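Local coordinates for protein alpha-glucosidase ([Eubacterium] rectale, PDB 6PNR) that probably hydrolyses alpha-glycosidic bonds of sulfoquinovose-containing sugars as a sulfoquinovosidase of glycoside hydrolase family 31, at residues Val31-Glu36 and Tyr50-Phe55; Pro617-Val622 and Phe647-Ser652. One frame throughout, in Å; residues are numbered along the deposited sequence.

Contact 1. Residues Val31-Glu36 and Tyr50-Phe55; sequences VGVGQE and YVTERF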
# COMPACT_ATOMS: atom_id res chain seq x y z
N VAL A 31 -11.49 -23.07 -6.10
CA VAL A 31 -12.38 -22.22 -6.87
C VAL A 31 -13.09 -21.30 -5.90
O VAL A 31 -13.12 -21.54 -4.69
CB VAL A 31 -13.40 -23.05 -7.68
CG1 VAL A 31 -12.67 -23.94 -8.65
CG2 VAL A 31 -14.23 -23.90 -6.73
N GLY A 32 -13.67 -20.23 -6.43
CA GLY A 32 -14.40 -19.35 -5.55
C GLY A 32 -15.04 -18.21 -6.30
O GLY A 32 -15.18 -18.22 -7.52
N VAL A 33 -15.45 -17.22 -5.51
CA VAL A 33 -16.21 -16.07 -5.97
C VAL A 33 -15.55 -14.81 -5.43
O VAL A 33 -15.29 -14.72 -4.23
CB VAL A 33 -17.68 -16.15 -5.50
CG1 VAL A 33 -18.48 -14.96 -6.04
CG2 VAL A 33 -18.30 -17.50 -5.92
N GLY A 34 -15.26 -13.86 -6.32
CA GLY A 34 -14.74 -12.58 -5.92
C GLY A 34 -15.49 -11.45 -6.60
O GLY A 34 -16.23 -11.66 -7.57
N GLN A 35 -15.31 -10.25 -6.06
CA GLN A 35 -15.86 -9.02 -6.63
C GLN A 35 -14.75 -7.98 -6.68
O GLN A 35 -14.35 -7.44 -5.64
CB GLN A 35 -17.05 -8.50 -5.82
CG GLN A 35 -17.61 -7.15 -6.32
CD GLN A 35 -18.01 -7.16 -7.79
OE1 GLN A 35 -18.91 -7.90 -8.19
NE2 GLN A 35 -17.35 -6.33 -8.61
N GLU A 36 -14.24 -7.71 -7.88
CA GLU A 36 -13.08 -6.85 -8.01
C GLU A 36 -13.47 -5.38 -7.94
O GLU A 36 -14.63 -5.01 -8.14
CB GLU A 36 -12.37 -7.12 -9.34
CG GLU A 36 -13.16 -6.72 -10.56
CD GLU A 36 -14.10 -7.81 -11.05
OE1 GLU A 36 -14.27 -8.83 -10.35
OE2 GLU A 36 -14.67 -7.63 -12.14
N TYR A 50 -12.51 -8.51 -3.52
CA TYR A 50 -13.23 -8.94 -2.32
C TYR A 50 -13.67 -10.38 -2.54
O TYR A 50 -14.63 -10.63 -3.28
CB TYR A 50 -14.41 -8.02 -2.05
CG TYR A 50 -15.27 -8.47 -0.89
CD1 TYR A 50 -14.70 -8.95 0.28
CD2 TYR A 50 -16.66 -8.37 -0.96
CE1 TYR A 50 -15.50 -9.35 1.36
CE2 TYR A 50 -17.46 -8.76 0.10
CZ TYR A 50 -16.88 -9.25 1.26
OH TYR A 50 -17.69 -9.63 2.31
N VAL A 51 -12.97 -11.32 -1.92
CA VAL A 51 -13.25 -12.74 -2.08
C VAL A 51 -14.27 -13.15 -1.03
O VAL A 51 -14.01 -13.02 0.17
CB VAL A 51 -11.97 -13.59 -1.98
CG1 VAL A 51 -12.31 -15.09 -2.08
CG2 VAL A 51 -10.98 -13.21 -3.10
N THR A 52 -15.43 -13.62 -1.47
CA THR A 52 -16.44 -14.14 -0.56
C THR A 52 -16.42 -15.66 -0.45
O THR A 52 -16.90 -16.20 0.56
CB THR A 52 -17.84 -13.68 -0.98
OG1 THR A 52 -18.01 -13.89 -2.39
CG2 THR A 52 -18.04 -12.21 -0.67
N GLU A 53 -15.90 -16.37 -1.45
CA GLU A 53 -15.79 -17.82 -1.37
C GLU A 53 -14.46 -18.29 -1.95
O GLU A 53 -14.00 -17.77 -2.98
CB GLU A 53 -16.95 -18.52 -2.11
CG GLU A 53 -18.34 -18.09 -1.66
CD GLU A 53 -19.47 -18.89 -2.33
OE1 GLU A 53 -19.17 -19.96 -2.89
OE2 GLU A 53 -20.64 -18.44 -2.31
N ARG A 54 -13.84 -19.25 -1.28
CA ARG A 54 -12.69 -19.98 -1.82
C ARG A 54 -12.64 -21.33 -1.12
O ARG A 54 -12.65 -21.38 0.11
CB ARG A 54 -11.36 -19.24 -1.60
CG ARG A 54 -10.15 -20.16 -1.78
CD ARG A 54 -8.79 -19.47 -1.74
NE ARG A 54 -7.72 -20.47 -1.74
CZ ARG A 54 -6.47 -20.26 -2.18
NH1 ARG A 54 -6.11 -19.07 -2.66
NH2 ARG A 54 -5.59 -21.26 -2.14
N PHE A 55 -12.56 -22.41 -1.89
CA PHE A 55 -12.53 -23.72 -1.26
C PHE A 55 -11.85 -24.72 -2.18
O PHE A 55 -11.95 -24.60 -3.41
CB PHE A 55 -13.94 -24.20 -0.88
CG PHE A 55 -14.95 -24.05 -1.98
CD1 PHE A 55 -15.10 -25.04 -2.94
CD2 PHE A 55 -15.76 -22.94 -2.05
CE1 PHE A 55 -16.04 -24.91 -3.95
CE2 PHE A 55 -16.70 -22.80 -3.05
CZ PHE A 55 -16.84 -23.79 -4.00

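Contact 2. Residues Pro617-Val622 and Phe647-Ser652; sequences PQDEWV and FYRKNS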
# COMPACT_ATOMS: atom_id res chain seq x y z
N PRO A 617 31.09 -16.89 -15.94
CA PRO A 617 31.04 -18.35 -15.84
C PRO A 617 32.36 -18.96 -16.30
O PRO A 617 33.16 -18.33 -16.99
CB PRO A 617 29.90 -18.74 -16.79
CG PRO A 617 29.09 -17.46 -16.97
CD PRO A 617 30.08 -16.35 -16.86
N GLN A 618 32.57 -20.23 -15.90
CA GLN A 618 33.78 -20.96 -16.26
C GLN A 618 33.90 -21.17 -17.76
O GLN A 618 33.14 -21.95 -18.35
CB GLN A 618 33.81 -22.33 -15.56
CG GLN A 618 33.94 -22.27 -14.05
CD GLN A 618 35.30 -21.75 -13.59
OE1 GLN A 618 36.34 -22.18 -14.10
NE2 GLN A 618 35.28 -20.83 -12.63
N ASP A 619 34.86 -20.50 -18.38
CA ASP A 619 35.07 -20.56 -19.83
C ASP A 619 36.32 -19.75 -20.12
O ASP A 619 36.88 -19.10 -19.23
CB ASP A 619 33.85 -20.02 -20.59
CG ASP A 619 33.69 -20.67 -21.95
OD1 ASP A 619 34.71 -21.06 -22.55
OD2 ASP A 619 32.54 -20.78 -22.42
N GLU A 620 36.75 -19.77 -21.38
CA GLU A 620 37.91 -18.99 -21.81
C GLU A 620 37.43 -17.65 -22.35
O GLU A 620 36.93 -17.57 -23.48
CB GLU A 620 38.71 -19.77 -22.85
CG GLU A 620 39.40 -20.96 -22.26
CD GLU A 620 40.35 -20.56 -21.16
OE1 GLU A 620 41.44 -20.03 -21.49
OE2 GLU A 620 40.00 -20.73 -19.96
N TRP A 621 37.63 -16.59 -21.57
CA TRP A 621 37.08 -15.27 -21.88
C TRP A 621 38.20 -14.28 -22.18
O TRP A 621 39.30 -14.36 -21.62
CB TRP A 621 36.26 -14.73 -20.72
CG TRP A 621 35.02 -15.48 -20.38
CD1 TRP A 621 34.83 -16.31 -19.31
CD2 TRP A 621 33.77 -15.46 -21.09
NE1 TRP A 621 33.55 -16.81 -19.31
CE2 TRP A 621 32.88 -16.30 -20.40
CE3 TRP A 621 33.32 -14.81 -22.25
CZ2 TRP A 621 31.56 -16.52 -20.82
CZ3 TRP A 621 32.02 -15.04 -22.68
CH2 TRP A 621 31.15 -15.88 -21.96
N VAL A 622 37.90 -13.35 -23.08
CA VAL A 622 38.80 -12.26 -23.44
C VAL A 622 38.05 -10.95 -23.22
O VAL A 622 37.00 -10.73 -23.82
CB VAL A 622 39.28 -12.35 -24.90
CG1 VAL A 622 40.27 -11.22 -25.19
CG2 VAL A 622 39.91 -13.73 -25.19
N PHE A 647 33.01 -9.10 -22.74
CA PHE A 647 33.95 -10.20 -22.89
C PHE A 647 33.45 -11.10 -24.00
O PHE A 647 32.24 -11.23 -24.21
CB PHE A 647 34.09 -10.99 -21.58
CG PHE A 647 34.38 -10.12 -20.37
CD1 PHE A 647 33.37 -9.37 -19.78
CD2 PHE A 647 35.65 -10.05 -19.85
CE1 PHE A 647 33.63 -8.55 -18.70
CE2 PHE A 647 35.92 -9.24 -18.75
CZ PHE A 647 34.90 -8.49 -18.18
N TYR A 648 34.38 -11.73 -24.73
CA TYR A 648 34.00 -12.72 -25.72
C TYR A 648 34.75 -14.03 -25.46
O TYR A 648 35.83 -14.04 -24.86
CB TYR A 648 34.25 -12.23 -27.17
CG TYR A 648 35.68 -11.95 -27.54
CD1 TYR A 648 36.50 -12.93 -28.09
CD2 TYR A 648 36.21 -10.68 -27.36
CE1 TYR A 648 37.82 -12.65 -28.43
CE2 TYR A 648 37.51 -10.39 -27.70
CZ TYR A 648 38.31 -11.37 -28.24
OH TYR A 648 39.61 -11.05 -28.57
N ARG A 649 34.16 -15.12 -25.93
CA ARG A 649 34.79 -16.43 -25.84
C ARG A 649 36.02 -16.49 -26.73
O ARG A 649 35.96 -16.14 -27.91
CB ARG A 649 33.80 -17.52 -26.26
CG ARG A 649 32.61 -17.68 -25.32
CD ARG A 649 31.69 -18.81 -25.81
NE ARG A 649 32.44 -20.01 -26.15
CZ ARG A 649 32.58 -20.48 -27.39
NH1 ARG A 649 32.02 -19.87 -28.42
NH2 ARG A 649 33.30 -21.59 -27.59
N LYS A 650 37.15 -16.93 -26.16
CA LYS A 650 38.41 -16.97 -26.90
C LYS A 650 38.28 -17.76 -28.20
O LYS A 650 38.85 -17.38 -29.23
CB LYS A 650 39.52 -17.56 -26.04
CG LYS A 650 40.86 -17.67 -26.75
CD LYS A 650 41.94 -18.17 -25.80
CE LYS A 650 43.34 -18.07 -26.41
NZ LYS A 650 44.40 -18.44 -25.43
N ASN A 651 37.51 -18.85 -28.18
CA ASN A 651 37.37 -19.71 -29.34
C ASN A 651 36.19 -19.33 -30.23
O ASN A 651 35.75 -20.16 -31.04
CB ASN A 651 37.24 -21.17 -28.89
CG ASN A 651 38.45 -21.62 -28.10
OD1 ASN A 651 39.59 -21.26 -28.42
ND2 ASN A 651 38.21 -22.40 -27.04
N SER A 652 35.68 -18.11 -30.10
CA SER A 652 34.59 -17.66 -30.95
C SER A 652 35.01 -17.56 -32.41
O SER A 652 36.08 -17.04 -32.72
CB SER A 652 34.08 -16.29 -30.50
OG SER A 652 33.26 -15.73 -31.51
O HOH W 1 34.24 -21.85 -25.03

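Contact 1. Residues Val31-Glu36 and Tyr50-Phe55
Val31 and Phe55 meet at one end of an antiparallel beta hairpin, strands 29-41 and 44-56, whose second strand carries a classic beta bulge here that shifts the register by one. Val31, Val33, Glu53 and Phe55 share one face of the sheet. The Phe55 ring is turned toward Val31 on the partner strand by a first torsion of 47°, which places CG between the backbone N and the carbonyl carbon. The carbonyl oxygen of Val31 sits over the centre of one ring face, and the valine methyl comes in on that same face, displaced toward its CE1-CZ side, with Val31 CG2 3.5 Å from Phe55 CE1. A serine at Phe55 would probably leave Val31 CG2 without its apolar partner and uncover the carbonyl beneath the ring. Further along, Val33 and Glu53 run side by side in the same direction, CG2 of the valine 4.0 Å from OE1 of the glutamate, whose carboxylate goes on to a salt bridge with Arg98.

Arg54 points to the other face, where Gly32 stands opposite with its CA 3.0 Å from Glu53 O; a beta carbon on this glycine would collide with that oxygen. Arg54 reaches Glu199 of its own chain, whereas Tyr50 OH bonds Glu199 of the second subunit, so strand 44-56, outermost of its sheet within the chain, forms part of the subunit interface. At the bulge, Thr52 and Glu53 both face Val33, and its carbonyl oxygen is gripped twice: Thr52 N approaches at 3.0 Å, tilted 20° from the carbonyl plane, and Glu53 N at 3.3 Å, in that plane and on a lone pair.

Contact 2. Residues Pro617-Val622 and Phe647-Ser652
Val622 and Tyr648 form an antiparallel hydrogen-bonded pair where strands 621-623 and 646-649 run together in the C-terminal beta domain of this family 31 enzyme. Two backbone bonds join them, Val622 N to Tyr648 O at 2.8 Å and Tyr648 N to Val622 O at 2.9 Å; a third, from Lys650 N to Glu620 O, is nearly straight at 171° and carries the pairing into the type I turn of Arg649-Ser652.

Apolar contacts occupy both faces. A first torsion of 63° sets Tyr648 CG between its backbone N and carbonyl carbon and brings the ring alongside Val622, whose CB lies over one ring face in a CH-pi contact, 3.8 Å from the centroid; helix 655-665 packs against the same two side chains. On the other face, Trp621 CZ3 lies 3.8 Å from Arg649 CG.

Among the polar groups, Trp621 NE1 donates a hydrogen bond to Pro617 O, which lies in the indole plane. Asp619 OD2 makes a long salt bridge to Arg649 NE, 3.8 Å, while a water donates to Asp619 OD1 and accepts from Arg649 NH2. The arginine's charge is probably met mainly by Asp598, and Asp619 reaches it through the water and the long bridge, its OD2 being held also by Tyr580.

Overall arrangement
Contact 1 and contact 2 are both antiparallel strand pairings and both only partly buried, yet they hold different sheets on opposite sides of the chain's centre, their own centres about 53 Å apart. Contact 1 joins neighbours of one hairpin in an N-terminal sheet, and its outer strand adjoins the second subunit; contact 2 pairs strands that are not consecutive, with strands 629-630 and 633-638 between them, and no other chain lies against its segments. Each has an aromatic-aliphatic element, but the chemistry differs. Residues 31-36 and 50-55 rely on a run of backbone bonds that continues through a bulge, while in 617-622 and 647-652 fewer such bonds are joined by a CH-pi contact and a water-linked ion pair.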